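Local structure of putative oxidoreductase (Bacteroides fragilis NCTC 9343, 3FHL) at residues C[96-101]-C[330-335]. The protein is a putative oxidoreductase of the Gfo/Idh/MocA family that probably binds a nicotinamide adenine dinucleotide cofactor through its Rossmann domain. Numbering follows the deposited sequence.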
loop_
_atom_site.group_PDB
_atom_site.type_symbol
_atom_site.label_atom_id
_atom_site.label_comp_id
_atom_site.label_asym_id
_atom_site.label_seq_id
_atom_site.Cartn_x
_atom_site.Cartn_y
_atom_site.Cartn_z
ATOM N N LYS C 96 12.721 22.264 -10.717
ATOM C CA LYS C 96 13.178 20.896 -10.955
ATOM C C LYS C 96 13.185 20.613 -12.456
ATOM O O LYS C 96 12.236 20.981 -13.155
ATOM C CB LYS C 96 12.273 19.893 -10.247
ATOM C CG LYS C 96 12.415 19.899 -8.731
ATOM C CD LYS C 96 11.129 19.420 -8.069
ATOM C CE LYS C 96 10.766 18.002 -8.498
ATOM N NZ LYS C 96 9.448 17.585 -7.919
ATOM N N PRO C 97 14.252 19.964 -12.958
ATOM C CA PRO C 97 15.423 19.470 -12.222
ATOM C C PRO C 97 16.416 20.585 -11.883
ATOM O O PRO C 97 16.797 21.367 -12.760
ATOM C CB PRO C 97 16.058 18.455 -13.188
ATOM C CG PRO C 97 15.154 18.414 -14.405
ATOM C CD PRO C 97 14.357 19.666 -14.392
ATOM N N PHE C 98 16.783 20.656 -10.604
ATOM C CA PHE C 98 17.726 21.644 -10.073
ATOM C C PHE C 98 19.007 21.665 -10.906
ATOM O O PHE C 98 19.328 22.683 -11.521
ATOM C CB PHE C 98 17.990 21.331 -8.587
ATOM C CG PHE C 98 19.038 22.201 -7.914
ATOM C CD1 PHE C 98 19.167 23.560 -8.201
ATOM C CD2 PHE C 98 19.865 21.650 -6.940
ATOM C CE1 PHE C 98 20.131 24.330 -7.563
ATOM C CE2 PHE C 98 20.816 22.417 -6.290
ATOM C CZ PHE C 98 20.956 23.753 -6.601
ATOM N N THR C 99 19.724 20.545 -10.934
ATOM C CA THR C 99 20.914 20.407 -11.770
ATOM C C THR C 99 20.940 19.020 -12.393
ATOM O O THR C 99 20.188 18.131 -11.975
ATOM C CB THR C 99 22.212 20.572 -10.969
ATOM O OG1 THR C 99 22.151 19.756 -9.792
ATOM C CG2 THR C 99 22.437 22.020 -10.568
ATOM N N SER C 100 21.814 18.831 -13.379
ATOM C CA SER C 100 21.973 17.523 -14.004
ATOM C C SER C 100 22.714 16.546 -13.088
ATOM O O SER C 100 22.460 15.346 -13.139
ATOM C CB SER C 100 22.657 17.639 -15.371
ATOM O OG SER C 100 24.006 18.043 -15.244
ATOM N N THR C 101 23.612 17.064 -12.246
ATOM C CA THR C 101 24.338 16.233 -11.268
ATOM C C THR C 101 24.305 16.821 -9.857
ATOM O O THR C 101 24.104 18.021 -9.682
ATOM C CB THR C 101 25.841 15.985 -11.657
ATOM O OG1 THR C 101 26.643 17.112 -11.280
ATOM C CG2 THR C 101 26.016 15.694 -13.155
ATOM N N ASP C 330 17.201 20.813 0.092
ATOM C CA ASP C 330 16.022 19.940 0.188
ATOM C C ASP C 330 15.878 19.004 -1.015
ATOM O O ASP C 330 15.591 17.830 -0.826
ATOM C CB ASP C 330 14.732 20.743 0.396
ATOM C CG ASP C 330 14.607 21.315 1.800
ATOM O OD1 ASP C 330 15.449 21.011 2.677
ATOM O OD2 ASP C 330 13.646 22.074 2.037
ATOM N N ILE C 331 16.098 19.505 -2.230
ATOM C CA ILE C 331 15.994 18.653 -3.419
ATOM C C ILE C 331 17.182 17.691 -3.557
ATOM O O ILE C 331 17.027 16.615 -4.115
ATOM C CB ILE C 331 15.700 19.438 -4.732
ATOM C CG1 ILE C 331 15.024 18.551 -5.785
ATOM C CG2 ILE C 331 16.950 20.015 -5.340
ATOM C CD1 ILE C 331 13.660 17.997 -5.384
ATOM N N LEU C 332 18.350 18.061 -3.030
ATOM C CA LEU C 332 19.476 17.137 -3.048
ATOM C C LEU C 332 19.186 15.975 -2.109
ATOM O O LEU C 332 19.504 14.831 -2.427
ATOM C CB LEU C 332 20.785 17.821 -2.659
ATOM C CG LEU C 332 21.363 18.900 -3.573
ATOM C CD1 LEU C 332 22.824 19.046 -3.202
ATOM C CD2 LEU C 332 21.232 18.573 -5.061
ATOM N N ASN C 333 18.578 16.284 -0.964
ATOM C CA ASN C 333 18.126 15.279 -0.002
ATOM C C ASN C 333 17.086 14.334 -0.598
ATOM O O ASN C 333 17.147 13.114 -0.403
ATOM C CB ASN C 333 17.557 15.966 1.241
ATOM C CG ASN C 333 18.628 16.661 2.073
ATOM O OD1 ASN C 333 19.825 16.517 1.811
ATOM N ND2 ASN C 333 18.198 17.409 3.091
ATOM N N VAL C 334 16.145 14.910 -1.337
ATOM C CA VAL C 334 15.116 14.146 -2.038
ATOM C C VAL C 334 15.739 13.198 -3.056
ATOM O O VAL C 334 15.387 12.020 -3.093
ATOM C CB VAL C 334 14.096 15.082 -2.687
ATOM C CG1 VAL C 334 13.218 14.355 -3.704
ATOM C CG2 VAL C 334 13.261 15.711 -1.606
ATOM N N ILE C 335 16.694 13.710 -3.833
ATOM C CA ILE C 335 17.406 12.941 -4.862
ATOM C C ILE C 335 18.227 11.798 -4.267
ATOM O O ILE C 335 18.328 10.733 -4.877
ATOM C CB ILE C 335 18.267 13.858 -5.777
ATOM C CG1 ILE C 335 17.363 14.615 -6.751
ATOM C CG2 ILE C 335 19.329 13.067 -6.570
ATOM C CD1 ILE C 335 18.058 15.763 -7.471
#
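Thr99 OG1 donates a 2.6 Å hydrogen bond to Thr101 O, approaching from above the carbonyl plane, in the loop where Phe98 packs on Ile331 and Leu332. This loop belongs to the Rossmann fold and joins strand 91-95 to helix 102-115. Helix 328-347 falls in the region of the C-terminal alpha/beta family, so this buried, mainly apolar contact probably forms part of the junction between the two domains. Thr101 N-caps helix 102-115 through a bond from Gln104 N to its OG1. The CB of Phe98 is directed at the helix. With CG anti to the backbone N (chi1 175°), the ring brings Phe98 CD2 to 3.7 Å from Ile331 CG2, which lies oblique to it. Phe98 CB is close to the same methyl. Leu332 meets the same corner of the ring from another side: its CD2 sits at the edge, near the ring plane, 3.9 Å from Phe98 CD2. Thr99 CG2 lies over the centre of one ring face. Val121, on strand 119-122, touches both Phe98 and Ile331. Lys96 and Pro97, linked by a cis peptide bond, match the Lys-Pro of the Glu-Lys-Pro signature known in this family. Lys96 NZ is hydrogen-bonded to Ser181 OG. Its aliphatic part crosses the end of Ile331, with Lys96 CG and CD each 4.0 Å from Ile331 CD1.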